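PDB 7KIS: peptidoglycan D,D-transpeptidase MrdA from Pseudomonas aeruginosa, which probably cross-links peptidoglycan strands of the bacterial cell wall as a membrane-bound penicillin-binding D,D-transpeptidase. Local coordinates for residues A332-A336 and F404-F408; P345-D351 and D372-E378; K363-W367 and S384-Y390. One frame throughout, in Å; residues are numbered along the deposited sequence.

Interaction 1: A332-A336 and F404-F408; sequences AVALA and FMSRF
Ala-332 O accepts the helical hydrogen bond from Ala-336 N (2.9 Å) and also lies obliquely against CE1 of Phe-404, 3.7 Å away. This is helix-helix packing in the transpeptidase domain: one turn of helix 330-340, which begins just after the predicted nucleophile Ser-327, meets the C-terminal end of helix 398-407, and the interface is apolar and buried. The Phe-404 ring lies between the helices, against the 332-336 turn. Its CG stands opposite the backbone N (chi1 -163°), which lays the ring flat against the backbone of the other helix. Ala-336 CA sits over the middle of one face, 3.5 Å from the centroid of the Phe-404 ring and only 8° off the ring normal, a CH-pi contact in which Ala-336 CB joins on the same face. Farther out on the ring, Phe-404 CZ comes 3.5 Å from Leu-335 O, while CE1 and CZ also meet CB of Leu-335.

Met-405 reaches the same helix from the next position. Its chain folds at both chi2 and chi3, bringing SD and CE round to Ala-332, with CE 3.7 Å from Ala-332 CB; that methyl also touches CG2 of Val-333. Ala-332 CB meets the Met-405 thioether through both SD and CE, and it also lies over a face of the Phe-408 ring. Helices 459-470 and 504-518 close over this corner: Met-465 rests on Ala-332 and Phe-408, and Trp-506 on Leu-335 and Phe-408. The Ala-332 methyl is 4.2 Å from the centroid of the Phe-408 ring, 16° off its normal, whereas Leu-335 CD1 comes in at the ring edge, 4.0 Å from Phe-408 CZ.

Interaction 2: P345-D351 and D372-E378; sequences PTSRVFD and DGWVSLE
This is a short antiparallel beta ribbon at the outer end of the transpeptidase domain, its centre about 30 Å from that of the chain, where strand 349-351 pairs with the residues leading into helix 377-382. Val-349 and Val-375 form a hydrogen-bonded pair, with Val-349 N to Val-375 O at 2.9 Å and Val-375 N to Val-349 O at 2.8 Å. Phe-350 and Trp-374 are the non-hydrogen-bonded pair that follows, and their side chains share a face. There the Phe-350 ring turns its edge to the indole in a T-shaped stack, planes 64° apart, with CD1 over the Trp-374 ring. On the opposite indole face lies Arg-348: its CD is 3.3 Å from Trp-374 CE3, and the cation-pi attraction is weak at best. Where the strands part, a water accepts weakly from Leu-377 N and donates to Ser-347 O. At the other end two carboxylates run side by side. Asn-385 ND2 bonds to both Asp-351 OD2 and Asp-372 OD2, which probably eases their mutual repulsion. Asp-351 OD2 has a second donor in Asp-372 N, 2.6 Å away and 50° out of the carboxylate plane.

Interaction 3: K363-W367 and S384-Y390; sequences KYRNW and SNDTYFY. With C9D ((2S,5R)-1-formyl-N'-[(3R)-pyrrolidine-3-carbonyl]-5-[(sulfooxy)amino]piperidine-2-carbohydrazide), chain C.
The ligand pocket of the transpeptidase is lined here by Ser-384 and Asp-386 of the family's SxN-type motif, with aspartate in third place, opposite Arg-365 to Trp-367. Asp-386 OD2 accepts from Trp-367 N at 3.0 Å, on the anti side of the carboxylate. Bound C9D offers NAO to that same oxygen, a weak bond of poor angle, while Asp-386 OD1 makes a salt bridge to Lys-330. The Asp-386 backbone is tied down as well: its N donates to Asn-366 OD1 at 2.7 Å, tilted 28° from the amide's carbonyl plane. Trp-367, with CG between backbone N and carbonyl carbon (chi1 76°), turns its ring edge to Asp-386 OD2 and has CAU of C9D over one indole face, though its nearer contact is CB to NAO, 3.7 Å. Ser-384 OG, bonded to Lys-330, comes 3.5 Å from CAM of C9D. Asn-385, the motif's middle residue, is the N-cap of helix 386-396, its OD1 taking Tyr-388 N at 3.0 Å in the carbonyl plane. One turn on, Tyr-390 receives Tyr-364 CB over its ring face and the edge of the Tyr-364 ring; its OH bonds weakly to Arg-365 O. Both tyrosines touch Leu-446 of helix 443-449, strand 364-365 pairs with strand 354-355, and Phe-389, on helix 386-396, packs against helix 330-340.

In the fold
All three contacts lie in the transpeptidase domain, on the same side of the chain's centre. Helix 330-340 comes first, then the ribbon strand 349-351, strand 364-365, and helices 377-382, 386-396 and 398-407; interaction 1 thus spans the other two, whose segments alternate. The centres of interactions 2 and 3 are about 11 Å apart, and interaction 1 lies about 19 Å and 18 Å from them. Ala-334, on the 332-336 turn but facing away from 404-408, touches Leu-377 of interaction 2 and Phe-389 of interaction 3. Interaction 3 holds the pocket residues, and Asp-351 of the ribbon is bonded to Asn-385 in the middle of its SxN-type motif.

Interaction 1: A332-A336 and F404-F408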
loop_
_atom_site.group_PDB
_atom_site.type_symbol
_atom_site.label_atom_id
_atom_site.label_comp_id
_atom_site.label_asym_id
_atom_site.label_seq_id
_atom_site.Cartn_x
_atom_site.Cartn_y
_atom_site.Cartn_z
ATOM N N ALA A 332 -7.675 7.706 11.122
ATOM C CA ALA A 332 -7.835 6.474 11.886
ATOM C C ALA A 332 -7.683 6.726 13.381
ATOM O O ALA A 332 -8.380 6.108 14.195
ATOM C CB ALA A 332 -6.831 5.426 11.410
ATOM N N VAL A 333 -6.777 7.630 13.763
ATOM C CA VAL A 333 -6.633 7.978 15.173
ATOM C C VAL A 333 -7.895 8.662 15.682
ATOM O O VAL A 333 -8.342 8.413 16.808
ATOM C CB VAL A 333 -5.387 8.860 15.377
ATOM C CG1 VAL A 333 -5.210 9.209 16.846
ATOM C CG2 VAL A 333 -4.150 8.161 14.836
ATOM N N ALA A 334 -8.497 9.523 14.856
ATOM C CA ALA A 334 -9.743 10.174 15.245
ATOM C C ALA A 334 -10.848 9.150 15.468
ATOM O O ALA A 334 -11.638 9.270 16.411
ATOM C CB ALA A 334 -10.159 11.193 14.185
ATOM N N LEU A 335 -10.917 8.132 14.606
ATOM C CA LEU A 335 -11.901 7.074 14.794
ATOM C C LEU A 335 -11.603 6.253 16.041
ATOM O O LEU A 335 -12.526 5.724 16.669
ATOM C CB LEU A 335 -11.942 6.173 13.560
ATOM C CG LEU A 335 -12.716 6.715 12.358
ATOM C CD1 LEU A 335 -12.651 5.736 11.199
ATOM C CD2 LEU A 335 -14.158 7.005 12.738
ATOM N N ALA A 336 -10.325 6.127 16.409
ATOM C CA ALA A 336 -9.979 5.439 17.648
ATOM C C ALA A 336 -10.497 6.201 18.861
ATOM O O ALA A 336 -11.015 5.597 19.807
ATOM C CB ALA A 336 -8.466 5.246 17.740
ATOM N N PHE A 404 -6.716 -0.363 18.340
ATOM C CA PHE A 404 -7.566 0.140 17.266
ATOM C C PHE A 404 -6.811 0.217 15.944
ATOM O O PHE A 404 -7.319 -0.217 14.903
ATOM C CB PHE A 404 -8.134 1.510 17.641
ATOM C CG PHE A 404 -9.317 1.923 16.811
ATOM C CD1 PHE A 404 -9.140 2.544 15.585
ATOM C CD2 PHE A 404 -10.607 1.685 17.255
ATOM C CE1 PHE A 404 -10.225 2.922 14.821
ATOM C CE2 PHE A 404 -11.697 2.062 16.495
ATOM C CZ PHE A 404 -11.506 2.681 15.275
ATOM N N MET A 405 -5.596 0.771 15.962
ATOM C CA MET A 405 -4.807 0.854 14.739
ATOM C C MET A 405 -4.370 -0.515 14.241
ATOM O O MET A 405 -4.025 -0.649 13.062
ATOM C CB MET A 405 -3.586 1.751 14.958
ATOM C CG MET A 405 -3.929 3.143 15.465
ATOM S SD MET A 405 -4.929 4.085 14.298
ATOM C CE MET A 405 -3.692 4.556 13.093
ATOM N N SER A 406 -4.382 -1.532 15.105
ATOM C CA SER A 406 -4.098 -2.888 14.649
ATOM C C SER A 406 -5.254 -3.437 13.824
ATOM O O SER A 406 -5.035 -4.092 12.798
ATOM C CB SER A 406 -3.804 -3.801 15.839
ATOM O OG SER A 406 -3.033 -4.921 15.437
ATOM N N ARG A 407 -6.492 -3.178 14.255
ATOM C CA ARG A 407 -7.653 -3.613 13.488
ATOM C C ARG A 407 -7.721 -2.937 12.127
ATOM O O ARG A 407 -8.468 -3.395 11.256
ATOM C CB ARG A 407 -8.936 -3.351 14.280
ATOM C CG ARG A 407 -8.913 -3.935 15.682
ATOM C CD ARG A 407 -10.264 -4.496 16.093
ATOM N NE ARG A 407 -11.339 -3.520 15.958
ATOM C CZ ARG A 407 -11.771 -2.744 16.945
ATOM N NH1 ARG A 407 -11.213 -2.827 18.146
ATOM N NH2 ARG A 407 -12.759 -1.886 16.733
ATOM N N PHE A 408 -6.961 -1.861 11.925
ATOM C CA PHE A 408 -6.844 -1.206 10.631
ATOM C C PHE A 408 -5.750 -1.818 9.765
ATOM O O PHE A 408 -5.583 -1.399 8.614
ATOM C CB PHE A 408 -6.572 0.290 10.813
ATOM C CG PHE A 408 -7.794 1.151 10.677
ATOM C CD1 PHE A 408 -8.773 1.152 11.656
ATOM C CD2 PHE A 408 -7.964 1.961 9.566
ATOM C CE1 PHE A 408 -9.900 1.946 11.529
ATOM C CE2 PHE A 408 -9.088 2.756 9.433
ATOM C CZ PHE A 408 -10.057 2.748 10.417
#

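Interaction 2: P345-D351 and D372-E378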
loop_
_atom_site.group_PDB
_atom_site.type_symbol
_atom_site.label_atom_id
_atom_site.label_comp_id
_atom_site.label_asym_id
_atom_site.label_seq_id
_atom_site.Cartn_x
_atom_site.Cartn_y
_atom_site.Cartn_z
ATOM N N PRO A 345 -17.829 14.159 17.952
ATOM C CA PRO A 345 -17.639 14.879 16.677
ATOM C C PRO A 345 -17.649 16.396 16.792
ATOM O O PRO A 345 -17.092 17.063 15.912
ATOM C CB PRO A 345 -18.812 14.386 15.821
ATOM C CG PRO A 345 -19.159 13.060 16.386
ATOM C CD PRO A 345 -18.914 13.164 17.859
ATOM N N THR A 346 -18.261 16.964 17.829
ATOM C CA THR A 346 -18.283 18.408 18.007
ATOM C C THR A 346 -17.378 18.891 19.131
ATOM O O THR A 346 -17.112 20.095 19.214
ATOM C CB THR A 346 -19.719 18.899 18.261
ATOM O OG1 THR A 346 -20.635 18.114 17.489
ATOM C CG2 THR A 346 -19.867 20.363 17.857
ATOM N N SER A 347 -16.896 17.991 19.989
ATOM C CA SER A 347 -16.070 18.393 21.121
ATOM C C SER A 347 -14.827 19.139 20.648
ATOM O O SER A 347 -14.106 18.680 19.758
ATOM C CB SER A 347 -15.680 17.175 21.955
ATOM O OG SER A 347 -14.644 16.448 21.332
ATOM N N ARG A 348 -14.586 20.295 21.255
ATOM C CA ARG A 348 -13.560 21.236 20.834
ATOM C C ARG A 348 -12.325 21.184 21.727
ATOM O O ARG A 348 -12.362 20.719 22.869
ATOM C CB ARG A 348 -14.133 22.652 20.842
ATOM C CG ARG A 348 -14.818 22.974 22.153
ATOM C CD ARG A 348 -14.673 24.428 22.516
ATOM N NE ARG A 348 -15.695 25.244 21.885
ATOM C CZ ARG A 348 -16.776 25.681 22.518
ATOM N NH1 ARG A 348 -16.964 25.379 23.794
ATOM N NH2 ARG A 348 -17.663 26.420 21.880
ATOM N N VAL A 349 -11.219 21.682 21.175
ATOM C CA VAL A 349 -9.927 21.754 21.850
ATOM C C VAL A 349 -9.254 23.042 21.395
ATOM O O VAL A 349 -9.092 23.265 20.191
ATOM C CB VAL A 349 -9.031 20.540 21.537
ATOM C CG1 VAL A 349 -7.575 20.861 21.838
ATOM C CG2 VAL A 349 -9.483 19.322 22.329
ATOM N N PHE A 350 -8.871 23.894 22.344
ATOM C CA PHE A 350 -8.162 25.118 22.001
ATOM C C PHE A 350 -6.703 24.815 21.695
ATOM O O PHE A 350 -6.018 24.152 22.480
ATOM C CB PHE A 350 -8.249 26.147 23.127
ATOM C CG PHE A 350 -7.777 27.516 22.726
ATOM C CD1 PHE A 350 -8.565 28.327 21.925
ATOM C CD2 PHE A 350 -6.539 27.985 23.133
ATOM C CE1 PHE A 350 -8.132 29.585 21.547
ATOM C CE2 PHE A 350 -6.101 29.241 22.758
ATOM C CZ PHE A 350 -6.900 30.041 21.963
ATOM N N ASP A 351 -6.234 25.299 20.547
ATOM C CA ASP A 351 -4.862 25.071 20.104
ATOM C C ASP A 351 -4.058 26.353 20.270
ATOM O O ASP A 351 -4.140 27.253 19.419
ATOM C CB ASP A 351 -4.843 24.605 18.645
ATOM C CG ASP A 351 -3.448 24.594 18.051
ATOM O OD1 ASP A 351 -2.480 24.328 18.793
ATOM O OD2 ASP A 351 -3.322 24.849 16.834
ATOM N N ASP A 372 -4.095 27.138 15.954
ATOM C CA ASP A 372 -5.278 27.226 15.111
ATOM C C ASP A 372 -6.516 27.655 15.884
ATOM O O ASP A 372 -7.605 27.707 15.302
ATOM C CB ASP A 372 -5.537 25.883 14.419
ATOM C CG ASP A 372 -4.702 25.705 13.166
ATOM O OD1 ASP A 372 -4.699 26.623 12.318
ATOM O OD2 ASP A 372 -4.047 24.651 13.029
ATOM N N GLY A 373 -6.383 27.958 17.173
ATOM C CA GLY A 373 -7.540 28.313 17.971
ATOM C C GLY A 373 -8.332 27.081 18.377
ATOM O O GLY A 373 -7.786 25.994 18.568
ATOM N N TRP A 374 -9.643 27.262 18.511
ATOM C CA TRP A 374 -10.518 26.138 18.807
ATOM C C TRP A 374 -10.628 25.243 17.579
ATOM O O TRP A 374 -10.939 25.715 16.481
ATOM C CB TRP A 374 -11.901 26.631 19.228
ATOM C CG TRP A 374 -11.898 27.451 20.481
ATOM C CD1 TRP A 374 -12.014 28.806 20.572
ATOM C CD2 TRP A 374 -11.777 26.968 21.824
ATOM N NE1 TRP A 374 -11.970 29.198 21.887
ATOM C CE2 TRP A 374 -11.827 28.087 22.677
ATOM C CE3 TRP A 374 -11.628 25.698 22.389
ATOM C CZ2 TRP A 374 -11.735 27.976 24.063
ATOM C CZ3 TRP A 374 -11.543 25.589 23.766
ATOM C CH2 TRP A 374 -11.593 26.721 24.586
ATOM N N VAL A 375 -10.372 23.951 17.760
ATOM C CA VAL A 375 -10.441 22.986 16.671
ATOM C C VAL A 375 -11.347 21.836 17.084
ATOM O O VAL A 375 -11.362 21.424 18.251
ATOM C CB VAL A 375 -9.041 22.469 16.262
ATOM C CG1 VAL A 375 -8.107 23.634 15.957
ATOM C CG2 VAL A 375 -8.445 21.578 17.340
ATOM N N SER A 376 -12.117 21.333 16.127
ATOM C CA SER A 376 -12.961 20.165 16.295
ATOM C C SER A 376 -12.443 19.052 15.391
ATOM O O SER A 376 -11.355 19.156 14.810
ATOM C CB SER A 376 -14.421 20.519 15.998
ATOM O OG SER A 376 -14.852 21.610 16.794
ATOM N N LEU A 377 -13.224 17.975 15.278
ATOM C CA LEU A 377 -12.807 16.831 14.470
ATOM C C LEU A 377 -12.505 17.248 13.037
ATOM O O LEU A 377 -11.443 16.926 12.496
ATOM C CB LEU A 377 -13.886 15.749 14.493
ATOM C CG LEU A 377 -13.799 14.695 13.387
ATOM C CD1 LEU A 377 -12.558 13.845 13.579
ATOM C CD2 LEU A 377 -15.047 13.830 13.366
ATOM N N GLU A 378 -13.418 17.986 12.414
ATOM C CA GLU A 378 -13.217 18.349 11.017
ATOM C C GLU A 378 -12.075 19.352 10.880
ATOM O O GLU A 378 -11.169 19.159 10.060
ATOM C CB GLU A 378 -14.508 18.912 10.427
ATOM C CG GLU A 378 -15.758 18.174 10.878
ATOM C CD GLU A 378 -16.294 18.702 12.193
ATOM O OE1 GLU A 378 -16.942 19.770 12.188
ATOM O OE2 GLU A 378 -16.053 18.055 13.234
HETATM O O HOH W 1 -14.480 16.664 17.613
#

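Interaction 3: K363-W367 and S384-Y390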
loop_
_atom_site.group_PDB
_atom_site.type_symbol
_atom_site.label_atom_id
_atom_site.label_comp_id
_atom_site.label_asym_id
_atom_site.label_seq_id
_atom_site.Cartn_x
_atom_site.Cartn_y
_atom_site.Cartn_z
ATOM N N LYS A 363 6.443 21.136 26.305
ATOM C CA LYS A 363 5.421 21.451 25.312
ATOM C C LYS A 363 5.624 20.626 24.047
ATOM O O LYS A 363 6.725 20.597 23.489
ATOM C CB LYS A 363 5.439 22.943 24.971
ATOM C CG LYS A 363 4.833 23.813 26.051
ATOM C CD LYS A 363 5.600 25.108 26.243
ATOM C CE LYS A 363 4.822 26.291 25.692
ATOM N NZ LYS A 363 3.826 26.791 26.680
ATOM N N TYR A 364 4.557 19.963 23.601
ATOM C CA TYR A 364 4.531 19.243 22.330
ATOM C C TYR A 364 3.918 20.164 21.282
ATOM O O TYR A 364 2.711 20.419 21.303
ATOM C CB TYR A 364 3.742 17.942 22.454
ATOM C CG TYR A 364 4.318 16.985 23.469
ATOM C CD1 TYR A 364 4.052 17.137 24.823
ATOM C CD2 TYR A 364 5.133 15.933 23.074
ATOM C CE1 TYR A 364 4.580 16.271 25.755
ATOM C CE2 TYR A 364 5.665 15.058 24.002
ATOM C CZ TYR A 364 5.385 15.232 25.341
ATOM O OH TYR A 364 5.911 14.368 26.272
ATOM N N ARG A 365 4.748 20.661 20.371
ATOM C CA ARG A 365 4.397 21.827 19.576
ATOM C C ARG A 365 3.680 21.442 18.288
ATOM O O ARG A 365 3.908 20.373 17.717
ATOM C CB ARG A 365 5.653 22.642 19.262
ATOM C CG ARG A 365 6.410 23.033 20.516
ATOM C CD ARG A 365 7.624 23.895 20.229
ATOM N NE ARG A 365 8.068 24.582 21.439
ATOM C CZ ARG A 365 7.522 25.702 21.905
ATOM N NH1 ARG A 365 7.985 26.259 23.017
ATOM N NH2 ARG A 365 6.515 26.271 21.258
ATOM N N ASN A 366 2.796 22.332 17.845
ATOM C CA ASN A 366 2.040 22.162 16.615
ATOM C C ASN A 366 2.892 22.575 15.419
ATOM O O ASN A 366 3.834 23.364 15.541
ATOM C CB ASN A 366 0.753 22.991 16.667
ATOM C CG ASN A 366 -0.281 22.545 15.649
ATOM O OD1 ASN A 366 -0.388 21.363 15.327
ATOM N ND2 ASN A 366 -1.060 23.497 15.146
ATOM N N TRP A 367 2.558 22.026 14.246
ATOM C CA TRP A 367 3.281 22.412 13.041
ATOM C C TRP A 367 3.083 23.884 12.707
ATOM O O TRP A 367 3.935 24.477 12.036
ATOM C CB TRP A 367 2.856 21.540 11.854
ATOM C CG TRP A 367 1.514 21.890 11.276
ATOM C CD1 TRP A 367 0.312 21.325 11.593
ATOM C CD2 TRP A 367 1.237 22.881 10.275
ATOM N NE1 TRP A 367 -0.694 21.904 10.856
ATOM C CE2 TRP A 367 -0.152 22.862 10.041
ATOM C CE3 TRP A 367 2.031 23.783 9.559
ATOM C CZ2 TRP A 367 -0.765 23.710 9.120
ATOM C CZ3 TRP A 367 1.420 24.624 8.646
ATOM C CH2 TRP A 367 0.036 24.582 8.434
ATOM N N SER A 384 -4.918 19.393 9.718
ATOM C CA SER A 384 -3.980 18.474 10.361
ATOM C C SER A 384 -3.327 19.119 11.583
ATOM O O SER A 384 -2.112 19.312 11.655
ATOM C CB SER A 384 -2.925 17.997 9.365
ATOM O OG SER A 384 -2.110 16.988 9.941
ATOM N N ASN A 385 -4.163 19.424 12.570
ATOM C CA ASN A 385 -3.676 19.994 13.815
ATOM C C ASN A 385 -3.064 18.894 14.675
ATOM O O ASN A 385 -3.646 17.817 14.826
ATOM C CB ASN A 385 -4.815 20.693 14.558
ATOM C CG ASN A 385 -4.326 21.518 15.733
ATOM O OD1 ASN A 385 -4.183 21.006 16.844
ATOM N ND2 ASN A 385 -4.059 22.799 15.494
ATOM N N ASP A 386 -1.886 19.164 15.238
ATOM C CA ASP A 386 -1.220 18.150 16.047
ATOM C C ASP A 386 -1.722 18.140 17.484
ATOM O O ASP A 386 -1.792 17.072 18.101
ATOM C CB ASP A 386 0.297 18.357 16.020
ATOM C CG ASP A 386 0.877 18.256 14.620
ATOM O OD1 ASP A 386 0.516 17.308 13.893
ATOM O OD2 ASP A 386 1.689 19.127 14.245
ATOM N N THR A 387 -2.072 19.307 18.032
ATOM C CA THR A 387 -2.505 19.371 19.425
ATOM C C THR A 387 -3.812 18.615 19.635
ATOM O O THR A 387 -4.012 17.993 20.685
ATOM C CB THR A 387 -2.649 20.828 19.865
ATOM O OG1 THR A 387 -3.596 21.495 19.023
ATOM C CG2 THR A 387 -1.309 21.537 19.772
ATOM N N TYR A 388 -4.716 18.665 18.652
ATOM C CA TYR A 388 -5.964 17.913 18.751
ATOM C C TYR A 388 -5.694 16.423 18.916
ATOM O O TYR A 388 -6.329 15.756 19.741
ATOM C CB TYR A 388 -6.829 18.172 17.517
ATOM C CG TYR A 388 -8.157 17.437 17.495
ATOM C CD1 TYR A 388 -8.241 16.116 17.066
ATOM C CD2 TYR A 388 -9.330 18.074 17.877
ATOM C CE1 TYR A 388 -9.449 15.448 17.035
ATOM C CE2 TYR A 388 -10.545 17.412 17.848
ATOM C CZ TYR A 388 -10.598 16.100 17.426
ATOM O OH TYR A 388 -11.804 15.437 17.396
ATOM N N PHE A 389 -4.757 15.884 18.136
ATOM C CA PHE A 389 -4.432 14.469 18.229
ATOM C C PHE A 389 -3.422 14.179 19.330
ATOM O O PHE A 389 -3.364 13.043 19.813
ATOM C CB PHE A 389 -3.931 13.962 16.875
ATOM C CG PHE A 389 -4.955 14.072 15.780
ATOM C CD1 PHE A 389 -5.054 15.223 15.019
ATOM C CD2 PHE A 389 -5.835 13.033 15.529
ATOM C CE1 PHE A 389 -6.000 15.336 14.018
ATOM C CE2 PHE A 389 -6.784 13.140 14.530
ATOM C CZ PHE A 389 -6.867 14.292 13.773
ATOM N N TYR A 390 -2.622 15.173 19.726
ATOM C CA TYR A 390 -1.898 15.074 20.988
ATOM C C TYR A 390 -2.871 14.856 22.139
ATOM O O TYR A 390 -2.682 13.966 22.976
ATOM C CB TYR A 390 -1.076 16.342 21.227
ATOM C CG TYR A 390 0.171 16.483 20.382
ATOM C CD1 TYR A 390 0.855 15.369 19.915
ATOM C CD2 TYR A 390 0.670 17.740 20.063
ATOM C CE1 TYR A 390 2.000 15.505 19.147
ATOM C CE2 TYR A 390 1.809 17.886 19.297
ATOM C CZ TYR A 390 2.471 16.768 18.841
ATOM O OH TYR A 390 3.607 16.919 18.078
HETATM O OAF C9D C . 0.897 18.201 3.380
HETATM S SAY C9D C . 1.189 18.901 4.697
HETATM O OAD C9D C . 2.514 19.630 4.634
HETATM O OAE C9D C . 0.029 19.869 4.789
HETATM O OAR C9D C . 1.175 17.803 5.991
HETATM N NAQ C9D C . 0.599 18.465 7.130
HETATM C CAU C9D C . 1.650 18.672 8.207
HETATM C CAJ C9D C . 2.989 18.371 7.644
HETATM C CB C9D C . 4.056 18.365 8.665
HETATM C CAM C9D C . 1.302 17.823 9.430
HETATM N N C9D C . 2.388 16.848 9.828
HETATM C CAG C9D C . 2.106 15.414 9.759
HETATM O OAA C9D C . 2.973 14.656 9.454
HETATM C CA C9D C . 3.830 17.295 9.729
HETATM C C C9D C . 4.299 17.855 11.062
HETATM O O C9D C . 5.386 18.312 11.142
HETATM N NAP C9D C . 3.420 17.849 12.256
HETATM N NAO C9D C . 3.950 18.401 13.453
HETATM C CAS C9D C . 5.107 17.776 14.094
HETATM O OAB C9D C . 5.602 16.801 13.630
HETATM C CAV C9D C . 5.702 18.414 15.409
HETATM C CAI C9D C . 5.778 19.967 15.196
HETATM C CAH C9D C . 7.317 20.284 14.980
HETATM N NAN C9D C . 7.958 19.299 15.639
HETATM C CAL C9D C . 6.983 17.979 15.570
#